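Local atomic coordinates of Tol-Pal system protein TolA (Pseudomonas aeruginosa, PDB entry 1LR0), a protein that probably helps the Tol-Pal system draw in the outer membrane during cell division and maintain its integrity, this chain being the C-terminal periplasmic domain of TolA. Residues I58-L61 against T65-N68; G28-L33 against S107-R112; S39-R44 against V88-R93; R73-G76 against F80-S83. All coordinates share one frame; numbering follows the deposited sequence.

Interaction 1 (I58-L61 against T65-N68); sequences IEML and TITN
The carbonyl oxygen of Glu59 draws three donors from the facing strand. Thr67 N makes the firm bond, 2.8 Å to Glu59 O at an N-H...O angle of 153°, while Asn68 N and the hydroxyl Thr67 OG1 add weak ones. The side-chain bond depends on rotation: with chi1 at 51°, OG1 of Thr67 sits between its own backbone N and carbonyl carbon, and from there it reaches Glu59 O at 3.3 Å. Two further backbone bonds flank this cluster: Glu59 N donates to Asn68 O at 3.0 Å and Leu61 N to Thr65 O at 2.9 Å.

The side chains sort by face. Glu59 and Asn68 run side by side in the same direction; their carboxylate and amide planes are turned 60° apart, and Glu59 OE2 stays 3.5 Å from Asn68 ND2, so they pack alongside one another instead of bonding. Met60, a selenomethionine, and Ile66 share the other face, where CG of Met60 lies 3.9 Å from CG1 of Ile66. This is the buried face, since Ile66 also rests on Val91, and Ile58 on Val88, of helix 78-91. Beyond the strand end, Leu61 crosses Thr67 at about a right angle, its CG meeting the methyl CG2 at 3.9 Å.

Between the pairs Glu59-Asn68 and Met60-Ile66 the register slips by one residue. Thus Thr67 and Asn68 are both set opposite the single residue Glu59: a classic beta bulge, set here near the turn of the hairpin formed by strands 54-60 and 66-73.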
loop_
_atom_site.group_PDB
_atom_site.type_symbol
_atom_site.label_atom_id
_atom_site.label_comp_id
_atom_site.label_asym_id
_atom_site.label_seq_id
_atom_site.Cartn_x
_atom_site.Cartn_y
_atom_site.Cartn_z
ATOM N N ILE A 58 -2.331 -0.050 7.558
ATOM C CA ILE A 58 -0.941 0.139 7.731
ATOM C C ILE A 58 -0.646 1.589 8.152
ATOM O O ILE A 58 -1.013 2.547 7.447
ATOM C CB ILE A 58 -0.213 -0.153 6.486
ATOM C CG1 ILE A 58 -0.560 -1.521 5.877
ATOM C CG2 ILE A 58 1.242 -0.128 6.768
ATOM C CD1 ILE A 58 0.280 -1.839 4.663
ATOM N N GLU A 59 0.082 1.708 9.251
ATOM C CA GLU A 59 0.513 3.030 9.798
ATOM C C GLU A 59 2.018 3.175 9.678
ATOM O O GLU A 59 2.743 2.289 10.134
ATOM C CB GLU A 59 0.090 3.139 11.287
ATOM C CG GLU A 59 -1.416 3.091 11.425
ATOM C CD GLU A 59 -1.967 3.264 12.830
ATOM O OE1 GLU A 59 -1.416 4.073 13.653
ATOM O OE2 GLU A 59 -2.986 2.560 13.087
HETATM N N MSE A 60 2.458 4.280 9.077
HETATM C CA MSE A 60 3.838 4.599 8.826
HETATM C C MSE A 60 4.241 6.014 9.256
HETATM O O MSE A 60 3.417 6.919 9.317
HETATM C CB MSE A 60 4.215 4.451 7.344
HETATM C CG MSE A 60 4.293 2.975 6.921
HETATM SE SE MSE A 60 4.756 2.739 5.088
HETATM C CE MSE A 60 2.811 2.846 4.482
ATOM N N LEU A 61 5.541 6.177 9.479
ATOM C CA LEU A 61 6.144 7.510 9.637
ATOM C C LEU A 61 6.691 7.913 8.345
ATOM O O LEU A 61 7.022 7.076 7.514
ATOM C CB LEU A 61 7.320 7.437 10.626
ATOM C CG LEU A 61 6.914 7.012 12.015
ATOM C CD1 LEU A 61 8.116 6.843 13.040
ATOM C CD2 LEU A 61 5.838 7.963 12.545
ATOM N N THR A 65 9.200 3.902 8.449
ATOM C CA THR A 65 9.006 2.956 9.504
ATOM C C THR A 65 7.546 2.645 9.696
ATOM O O THR A 65 6.709 3.544 9.822
ATOM C CB THR A 65 9.546 3.514 10.850
ATOM O OG1 THR A 65 10.904 3.875 10.659
ATOM C CG2 THR A 65 9.565 2.486 11.863
ATOM N N ILE A 66 7.245 1.363 9.766
ATOM C CA ILE A 66 5.903 0.915 9.990
ATOM C C ILE A 66 5.658 0.889 11.498
ATOM O O ILE A 66 6.339 0.204 12.215
ATOM C CB ILE A 66 5.741 -0.539 9.395
ATOM C CG1 ILE A 66 5.825 -0.477 7.904
ATOM C CG2 ILE A 66 4.453 -1.155 9.832
ATOM C CD1 ILE A 66 6.015 -1.792 7.136
ATOM N N THR A 67 4.650 1.572 12.000
ATOM C CA THR A 67 4.378 1.554 13.426
ATOM C C THR A 67 3.179 0.805 13.839
ATOM O O THR A 67 2.999 0.594 15.002
ATOM C CB THR A 67 4.177 3.002 13.912
ATOM O OG1 THR A 67 3.195 3.651 13.058
ATOM C CG2 THR A 67 5.447 3.738 13.633
ATOM N N ASN A 68 2.315 0.364 12.916
ATOM C CA ASN A 68 1.213 -0.423 13.376
ATOM C C ASN A 68 0.575 -1.050 12.109
ATOM O O ASN A 68 0.853 -0.605 11.000
ATOM C CB ASN A 68 0.231 0.461 14.105
ATOM C CG ASN A 68 -0.713 -0.300 14.948
ATOM O OD1 ASN A 68 -0.612 -1.498 15.104
ATOM N ND2 ASN A 68 -1.651 0.405 15.512
#

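Interaction 2 (G28-L33 against S107-R112); sequences GSLDDL and SLYRQR
Asp31 and Arg112 carry the ionic part of this contact, a two-pronged salt bridge between a helix and a strand. Arg112 presents its guanidinium side-on, using NE and NH2, one for each carboxylate oxygen. Arg112 NH2 donates to OD2 of Asp31 at 2.7 Å, nearly straight at 165°, within the guanidinium plane and on the oxygen's syn lone pair. The second prong is more bent: Arg112 NE lies 2.8 Å from OD1 of Asp31, with that oxygen tilted out of the guanidinium plane. An extended chain from CG to NE, with CG anti to the backbone N (chi1 -161°), carries the charged group of Arg112 across to the helix, and a weak in-plane bond from NH1 to Leu108 O helps orient it.

An uncharged donor joins the ionic pair. Tyr109 OH donates to Asp31 OD1 at 3.0 Å, arriving from above the carboxylate plane, so OD1 receives two donors from different directions. The same hydroxyl oxygen also stands over one face of the guanidinium, towards its rim. Together these bonds should fix the carboxylate's rotation and would be expected to favour its ionised form.

Apolar packing is slight: CB of Leu30 approaches Tyr109 CZ at 3.9 Å.

Tyr109 follows helix 102-108, and its ring also touches Thr27 and Ile34 of helix 4-41 and Met97 and Leu100 of the loop before helix 102-108. Arg112, second in strand 111-116, pairs through its backbone with Ile58, tying the long helix to an edge strand.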
loop_
_atom_site.group_PDB
_atom_site.type_symbol
_atom_site.label_atom_id
_atom_site.label_comp_id
_atom_site.label_asym_id
_atom_site.label_seq_id
_atom_site.Cartn_x
_atom_site.Cartn_y
_atom_site.Cartn_z
ATOM N N GLY A 28 0.682 3.382 -7.672
ATOM C CA GLY A 28 0.668 2.041 -8.193
ATOM C C GLY A 28 1.977 1.374 -7.864
ATOM O O GLY A 28 2.033 0.218 -7.451
ATOM N N SER A 29 3.050 2.087 -8.101
ATOM C CA SER A 29 4.330 1.593 -7.889
ATOM C C SER A 29 4.591 1.384 -6.361
ATOM O O SER A 29 5.146 0.361 -5.924
ATOM C CB SER A 29 5.319 2.558 -8.466
ATOM O OG SER A 29 6.631 2.126 -8.090
ATOM N N LEU A 30 4.173 2.321 -5.540
ATOM C CA LEU A 30 4.356 2.138 -4.102
ATOM C C LEU A 30 3.455 1.025 -3.474
ATOM O O LEU A 30 3.892 0.342 -2.556
ATOM C CB LEU A 30 4.157 3.470 -3.388
ATOM C CG LEU A 30 5.359 4.397 -3.572
ATOM C CD1 LEU A 30 4.944 5.839 -3.250
ATOM C CD2 LEU A 30 6.627 3.919 -2.740
ATOM N N ASP A 31 2.229 0.868 -3.946
ATOM C CA ASP A 31 1.321 -0.149 -3.465
ATOM C C ASP A 31 1.869 -1.510 -3.892
ATOM O O ASP A 31 1.784 -2.460 -3.108
ATOM C CB ASP A 31 -0.141 0.018 -3.917
ATOM C CG ASP A 31 -0.841 1.197 -3.209
ATOM O OD1 ASP A 31 -0.234 1.806 -2.257
ATOM O OD2 ASP A 31 -1.985 1.565 -3.538
ATOM N N ASP A 32 2.450 -1.566 -5.084
ATOM C CA ASP A 32 3.109 -2.773 -5.552
ATOM C C ASP A 32 4.281 -3.143 -4.621
ATOM O O ASP A 32 4.421 -4.328 -4.255
ATOM C CB ASP A 32 3.661 -2.654 -6.943
ATOM C CG ASP A 32 2.626 -2.710 -8.017
ATOM O OD1 ASP A 32 1.501 -3.185 -7.744
ATOM O OD2 ASP A 32 2.952 -2.301 -9.212
ATOM N N LEU A 33 5.093 -2.147 -4.280
ATOM C CA LEU A 33 6.193 -2.362 -3.356
ATOM C C LEU A 33 5.651 -2.904 -2.026
ATOM O O LEU A 33 6.132 -3.885 -1.520
ATOM C CB LEU A 33 7.067 -1.117 -3.235
ATOM C CG LEU A 33 8.227 -1.149 -2.224
ATOM C CD1 LEU A 33 9.233 -2.053 -2.782
ATOM C CD2 LEU A 33 8.784 0.212 -2.020
ATOM N N SER A 107 -1.126 12.509 3.264
ATOM C CA SER A 107 -2.471 12.373 2.793
ATOM C C SER A 107 -2.762 10.885 2.498
ATOM O O SER A 107 -3.841 10.427 2.757
ATOM C CB SER A 107 -2.620 13.146 1.507
ATOM O OG SER A 107 -3.756 12.661 0.795
ATOM N N LEU A 108 -1.769 10.204 1.950
ATOM C CA LEU A 108 -1.969 8.899 1.410
ATOM C C LEU A 108 -1.338 7.708 2.098
ATOM O O LEU A 108 -1.859 6.577 1.939
ATOM C CB LEU A 108 -1.439 8.912 0.017
ATOM C CG LEU A 108 -2.440 9.606 -0.927
ATOM C CD1 LEU A 108 -1.830 9.760 -2.285
ATOM C CD2 LEU A 108 -3.760 8.827 -1.048
ATOM N N TYR A 109 -0.229 7.924 2.795
ATOM C CA TYR A 109 0.598 6.794 3.257
ATOM C C TYR A 109 0.864 6.755 4.688
ATOM O O TYR A 109 1.289 5.719 5.208
ATOM C CB TYR A 109 1.904 6.663 2.497
ATOM C CG TYR A 109 1.678 6.076 1.110
ATOM C CD1 TYR A 109 1.465 6.894 -0.015
ATOM C CD2 TYR A 109 1.568 4.713 0.927
ATOM C CE1 TYR A 109 1.291 6.355 -1.270
ATOM C CE2 TYR A 109 1.300 4.171 -0.365
ATOM C CZ TYR A 109 1.153 5.001 -1.441
ATOM O OH TYR A 109 0.915 4.507 -2.745
ATOM N N ARG A 110 0.574 7.844 5.396
ATOM C CA ARG A 110 0.624 7.769 6.825
ATOM C C ARG A 110 -0.318 6.750 7.432
ATOM O O ARG A 110 0.006 6.054 8.453
ATOM C CB ARG A 110 0.417 9.177 7.446
ATOM C CG ARG A 110 0.765 9.220 8.906
ATOM C CD ARG A 110 0.682 10.638 9.536
ATOM N NE ARG A 110 1.701 11.594 9.072
ATOM C CZ ARG A 110 2.903 11.820 9.685
ATOM N NH1 ARG A 110 3.278 11.124 10.736
ATOM N NH2 ARG A 110 3.737 12.739 9.228
ATOM N N GLN A 111 -1.506 6.612 6.857
ATOM C CA GLN A 111 -2.409 5.583 7.273
ATOM C C GLN A 111 -2.896 5.089 5.921
ATOM O O GLN A 111 -3.375 5.884 5.134
ATOM C CB GLN A 111 -3.581 6.119 8.072
ATOM C CG GLN A 111 -3.357 6.297 9.587
ATOM C CD GLN A 111 -4.688 6.194 10.337
ATOM O OE1 GLN A 111 -4.714 5.753 11.460
ATOM N NE2 GLN A 111 -5.796 6.571 9.678
ATOM N N ARG A 112 -2.653 3.839 5.571
ATOM C CA ARG A 112 -3.058 3.369 4.231
ATOM C C ARG A 112 -3.715 1.984 4.350
ATOM O O ARG A 112 -3.133 1.116 5.032
ATOM C CB ARG A 112 -1.920 3.243 3.228
ATOM C CG ARG A 112 -2.465 3.225 1.744
ATOM C CD ARG A 112 -1.547 3.589 0.649
ATOM N NE ARG A 112 -2.055 3.345 -0.709
ATOM C CZ ARG A 112 -2.838 4.165 -1.396
ATOM N NH1 ARG A 112 -3.182 5.336 -0.893
ATOM N NH2 ARG A 112 -3.218 3.822 -2.628
#

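Interaction 3 (S39-R44 against V88-R93); sequences SQQWRR and VRNVGR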
loop_
_atom_site.group_PDB
_atom_site.type_symbol
_atom_site.label_atom_id
_atom_site.label_comp_id
_atom_site.label_asym_id
_atom_site.label_seq_id
_atom_site.Cartn_x
_atom_site.Cartn_y
_atom_site.Cartn_z
ATOM N N SER A 39 4.548 -9.764 0.845
ATOM C CA SER A 39 4.518 -11.128 0.350
ATOM C C SER A 39 5.795 -11.862 0.761
ATOM O O SER A 39 5.796 -13.037 1.106
ATOM C CB SER A 39 4.429 -11.118 -1.200
ATOM O OG SER A 39 3.190 -10.572 -1.662
ATOM N N GLN A 40 6.921 -11.182 0.700
ATOM C CA GLN A 40 8.161 -11.805 1.055
ATOM C C GLN A 40 8.226 -12.178 2.483
ATOM O O GLN A 40 8.798 -13.221 2.839
ATOM C CB GLN A 40 9.282 -10.797 0.878
ATOM C CG GLN A 40 9.847 -10.777 -0.469
ATOM C CD GLN A 40 10.528 -9.441 -0.755
ATOM O OE1 GLN A 40 10.433 -8.986 -1.889
ATOM N NE2 GLN A 40 11.221 -8.845 0.247
ATOM N N GLN A 41 7.604 -11.385 3.311
ATOM C CA GLN A 41 7.554 -11.764 4.692
ATOM C C GLN A 41 6.504 -12.819 5.137
ATOM O O GLN A 41 6.578 -13.434 6.211
ATOM C CB GLN A 41 7.263 -10.607 5.575
ATOM C CG GLN A 41 8.380 -9.539 5.498
ATOM C CD GLN A 41 9.711 -9.991 6.224
ATOM O OE1 GLN A 41 9.688 -10.806 7.128
ATOM N NE2 GLN A 41 10.803 -9.465 5.809
ATOM N N TRP A 42 5.512 -12.997 4.306
ATOM C CA TRP A 42 4.352 -13.781 4.702
ATOM C C TRP A 42 4.676 -15.241 4.970
ATOM O O TRP A 42 5.327 -15.931 4.181
ATOM C CB TRP A 42 3.310 -13.675 3.560
ATOM C CG TRP A 42 1.990 -14.317 3.806
ATOM C CD1 TRP A 42 1.097 -14.016 4.816
ATOM C CD2 TRP A 42 1.324 -15.272 2.955
ATOM N NE1 TRP A 42 -0.024 -14.789 4.678
ATOM C CE2 TRP A 42 0.080 -15.554 3.548
ATOM C CE3 TRP A 42 1.674 -15.939 1.774
ATOM C CZ2 TRP A 42 -0.871 -16.390 2.949
ATOM C CZ3 TRP A 42 0.754 -16.811 1.196
ATOM C CH2 TRP A 42 -0.487 -17.032 1.796
ATOM N N ARG A 43 4.113 -15.715 6.050
ATOM C CA ARG A 43 4.225 -17.135 6.448
ATOM C C ARG A 43 2.808 -17.671 6.392
ATOM O O ARG A 43 1.921 -17.306 7.208
ATOM C CB ARG A 43 4.770 -17.211 7.893
ATOM C CG ARG A 43 6.114 -16.505 7.938
ATOM C CD ARG A 43 6.976 -16.770 9.166
ATOM N NE ARG A 43 8.162 -17.548 8.778
ATOM C CZ ARG A 43 9.137 -17.113 7.944
ATOM N NH1 ARG A 43 9.092 -15.881 7.420
ATOM N NH2 ARG A 43 10.162 -17.923 7.641
ATOM N N ARG A 44 2.527 -18.436 5.342
ATOM C CA ARG A 44 1.138 -18.796 5.107
ATOM C C ARG A 44 0.589 -19.757 6.128
ATOM O O ARG A 44 1.229 -20.715 6.457
ATOM C CB ARG A 44 0.969 -19.333 3.722
ATOM C CG ARG A 44 1.741 -20.639 3.414
ATOM C CD ARG A 44 1.942 -20.838 1.946
ATOM N NE ARG A 44 2.889 -19.852 1.443
ATOM C CZ ARG A 44 3.177 -19.646 0.195
ATOM N NH1 ARG A 44 2.614 -20.364 -0.779
ATOM N NH2 ARG A 44 4.061 -18.721 -0.099
ATOM N N VAL A 88 2.993 -7.628 7.533
ATOM C CA VAL A 88 3.186 -6.223 7.391
ATOM C C VAL A 88 4.254 -5.756 8.420
ATOM O O VAL A 88 5.119 -4.984 8.083
ATOM C CB VAL A 88 1.895 -5.378 7.577
ATOM C CG1 VAL A 88 2.170 -3.849 7.594
ATOM C CG2 VAL A 88 0.945 -5.700 6.317
ATOM N N ARG A 89 3.959 -6.038 9.680
ATOM C CA ARG A 89 4.910 -5.580 10.778
ATOM C C ARG A 89 6.353 -6.066 10.502
ATOM O O ARG A 89 7.368 -5.362 10.718
ATOM C CB ARG A 89 4.421 -6.005 12.147
ATOM C CG ARG A 89 3.058 -5.597 12.533
ATOM C CD ARG A 89 2.953 -4.117 12.519
ATOM N NE ARG A 89 3.904 -3.493 13.469
ATOM C CZ ARG A 89 3.629 -3.199 14.722
ATOM N NH1 ARG A 89 2.423 -3.385 15.270
ATOM N NH2 ARG A 89 4.595 -2.667 15.413
ATOM N N ASN A 90 6.503 -7.272 9.983
ATOM C CA ASN A 90 7.760 -7.800 9.723
ATOM C C ASN A 90 8.532 -7.111 8.592
ATOM O O ASN A 90 9.751 -7.276 8.467
ATOM C CB ASN A 90 7.588 -9.278 9.500
ATOM C CG ASN A 90 7.432 -10.048 10.766
ATOM O OD1 ASN A 90 7.929 -9.652 11.804
ATOM N ND2 ASN A 90 6.752 -11.186 10.678
ATOM N N VAL A 91 7.854 -6.362 7.744
ATOM C CA VAL A 91 8.553 -5.683 6.707
ATOM C C VAL A 91 9.431 -4.623 7.345
ATOM O O VAL A 91 10.510 -4.345 6.832
ATOM C CB VAL A 91 7.598 -4.989 5.800
ATOM C CG1 VAL A 91 8.235 -3.992 4.966
ATOM C CG2 VAL A 91 6.779 -5.998 4.956
ATOM N N GLY A 92 8.949 -4.054 8.453
ATOM C CA GLY A 92 9.771 -3.170 9.294
ATOM C C GLY A 92 9.751 -1.700 8.876
ATOM O O GLY A 92 9.278 -0.827 9.558
ATOM N N ARG A 93 10.189 -1.503 7.649
ATOM C CA ARG A 93 10.339 -0.180 7.016
ATOM C C ARG A 93 10.294 -0.157 5.509
ATOM O O ARG A 93 10.841 -1.017 4.867
ATOM C CB ARG A 93 11.649 0.493 7.456
ATOM C CG ARG A 93 12.937 -0.319 7.261
ATOM C CD ARG A 93 14.196 0.307 7.895
ATOM N NE ARG A 93 14.526 1.608 7.411
ATOM C CZ ARG A 93 15.382 1.830 6.442
ATOM N NH1 ARG A 93 15.963 0.833 5.847
ATOM N NH2 ARG A 93 15.699 3.051 6.096
HETATM O O HOH W 1 5.400 -12.849 8.804
#
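This is a small surface contact between two helix ends, joining the C-terminal turn of helix 4-41 to that of helix 78-91, with van der Waals touches and one bridging water in place of direct hydrogen bonds. Gln41 takes part in every direct touch. Its chain bends at chi2 (-73°), which turns the amide toward the backbone of helix 78-91 at Asn90: Gln41 CD comes to 3.5 Å from Asn90 O, and Gln41 OE1 lies the same 3.5 Å from Asn90 CB. The Gln41 and Asn90 amide planes are turned 54° apart. Closer to the Gln41 backbone, CG rests against the methyl CG2 of Val91 at 3.9 Å.

In this TonB-like C-terminal domain, helix 78-91 packs on the antiparallel sheet, Val91 touching Ile66 of strand 66-73, and Gln41 leans on Ala87 of that helix. Trp42 and Gly92 are the first residues to leave helical backbone angles, Gly92 with a positive phi.

The polar link runs through the water. It donates to Gln41 O at 2.9 Å and accepts from Asn90 ND2 at 2.8 Å, connecting a carbonyl at the end of one helix with a side-chain amide from the last turn of the other.

Interaction 4 (R73-G76 against F80-S83); sequences RSSG and FDSS
An ST turn leading into helix 78-91 is the frame of this contact, and the carboxylate of Asp81 is what the turn wraps around. Ser74 OG accepts from Gly76 N at 2.8 Å, closing the turn, and in the same stroke donates to Asp81 OD1 at 2.7 Å on that oxygen's syn lone pair. One hydroxyl therefore both shapes the loop and ties it to the helix.

The other oxygen, Asp81 OD2, is gripped twice by Ser75. The backbone Ser75 N donates at 2.8 Å and 160° to the syn lone pair of Asp81 OD2, whereas the hydroxyl Ser75 OG reaches the same Asp81 OD2 at 2.6 Å from above the carboxylate plane. A chi1 of 68° tucks OG of Ser75 between its own N and carbonyl carbon, where it also bonds the backbone N of Asp77. With three donors spread over both oxygens, the buried carboxylate is held against rotation and its charge is probably well compensated.

Phe80 adds an apolar side to the contact: Ser75 CB lies in the plane of its ring, at the edge, 3.7 Å from Phe80 CD1. The ring also packs on Trp42, Pro118 and Leu121.

Near the helix start, Asp77 OD2 accepts from Phe80 N. The result is a strand-to-helix connection in which a first-turn aspartate folds the incoming loop back on its helix, at the passage from strand 66-73 to helix 78-91.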
loop_
_atom_site.group_PDB
_atom_site.type_symbol
_atom_site.label_atom_id
_atom_site.label_comp_id
_atom_site.label_asym_id
_atom_site.label_seq_id
_atom_site.Cartn_x
_atom_site.Cartn_y
_atom_site.Cartn_z
ATOM N N ARG A 73 -10.756 -4.880 7.358
ATOM C CA ARG A 73 -11.900 -5.739 6.981
ATOM C C ARG A 73 -11.396 -7.133 6.969
ATOM O O ARG A 73 -10.512 -7.463 6.203
ATOM C CB ARG A 73 -12.512 -5.344 5.640
ATOM C CG ARG A 73 -13.774 -6.120 5.223
ATOM C CD ARG A 73 -14.227 -5.771 3.767
ATOM N NE ARG A 73 -14.707 -4.374 3.651
ATOM C CZ ARG A 73 -15.875 -3.943 4.113
ATOM N NH1 ARG A 73 -16.717 -4.732 4.711
ATOM N NH2 ARG A 73 -16.233 -2.679 3.955
ATOM N N SER A 74 -11.977 -7.946 7.814
ATOM C CA SER A 74 -11.568 -9.318 7.957
ATOM C C SER A 74 -11.834 -10.141 6.721
ATOM O O SER A 74 -12.815 -9.916 6.011
ATOM C CB SER A 74 -12.271 -9.960 9.147
ATOM O OG SER A 74 -11.984 -11.369 9.166
ATOM N N SER A 75 -10.963 -11.131 6.460
ATOM C CA SER A 75 -11.199 -12.138 5.447
ATOM C C SER A 75 -12.278 -13.161 5.803
ATOM O O SER A 75 -12.695 -13.959 4.923
ATOM C CB SER A 75 -9.922 -12.955 5.198
ATOM O OG SER A 75 -9.597 -13.758 6.309
ATOM N N GLY A 76 -12.623 -13.195 7.075
ATOM C CA GLY A 76 -13.478 -14.247 7.601
ATOM C C GLY A 76 -12.667 -15.434 8.183
ATOM O O GLY A 76 -13.234 -16.357 8.791
ATOM N N PHE A 80 -5.508 -16.346 8.603
ATOM C CA PHE A 80 -5.017 -15.550 7.458
ATOM C C PHE A 80 -4.929 -14.106 7.796
ATOM O O PHE A 80 -3.922 -13.472 7.543
ATOM C CB PHE A 80 -5.918 -15.738 6.185
ATOM C CG PHE A 80 -5.510 -14.875 5.088
ATOM C CD1 PHE A 80 -6.437 -14.017 4.474
ATOM C CD2 PHE A 80 -4.186 -14.866 4.694
ATOM C CE1 PHE A 80 -6.045 -13.182 3.524
ATOM C CE2 PHE A 80 -3.778 -14.049 3.692
ATOM C CZ PHE A 80 -4.722 -13.145 3.083
ATOM N N ASP A 81 -5.965 -13.563 8.438
ATOM C CA ASP A 81 -5.890 -12.187 8.866
ATOM C C ASP A 81 -4.623 -11.886 9.708
ATOM O O ASP A 81 -3.919 -10.910 9.495
ATOM C CB ASP A 81 -7.086 -11.805 9.735
ATOM C CG ASP A 81 -8.394 -11.695 8.980
ATOM O OD1 ASP A 81 -9.375 -11.478 9.717
ATOM O OD2 ASP A 81 -8.555 -11.845 7.734
ATOM N N SER A 82 -4.387 -12.725 10.704
ATOM C CA SER A 82 -3.263 -12.515 11.580
ATOM C C SER A 82 -1.967 -12.660 10.793
ATOM O O SER A 82 -1.005 -11.916 11.043
ATOM C CB SER A 82 -3.272 -13.559 12.687
ATOM O OG SER A 82 -4.360 -13.323 13.544
ATOM N N SER A 83 -1.926 -13.574 9.846
ATOM C CA SER A 83 -0.688 -13.753 9.036
ATOM C C SER A 83 -0.364 -12.546 8.158
ATOM O O SER A 83 0.791 -12.218 7.928
ATOM C CB SER A 83 -0.814 -15.022 8.163
ATOM O OG SER A 83 -1.669 -14.818 7.016
#

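Interactions 1, 2 and 4 are partly buried and interaction 3 lies at the surface. Interactions 2 and 4 both rest on a carboxylate satisfied by several donors: a charged partner and a tyrosine in the first, serines and a backbone N-H in the second. Interaction 1 relies chiefly on backbone bonding, whereas interaction 3 has only loose contacts and a water. The central strand joins interactions 1 and 2, as Ile58 O with Arg112 N and Met60 N with Arg110 O are probably hydrogen-bonded. Helix 78-91 serves interactions 3 and 4 from its two ends, probably linked by a bond between Trp42 NE1 and Ser83 OG; another, probably from Ile66 N to Gly92 O, brings interaction 3 back to the hairpin.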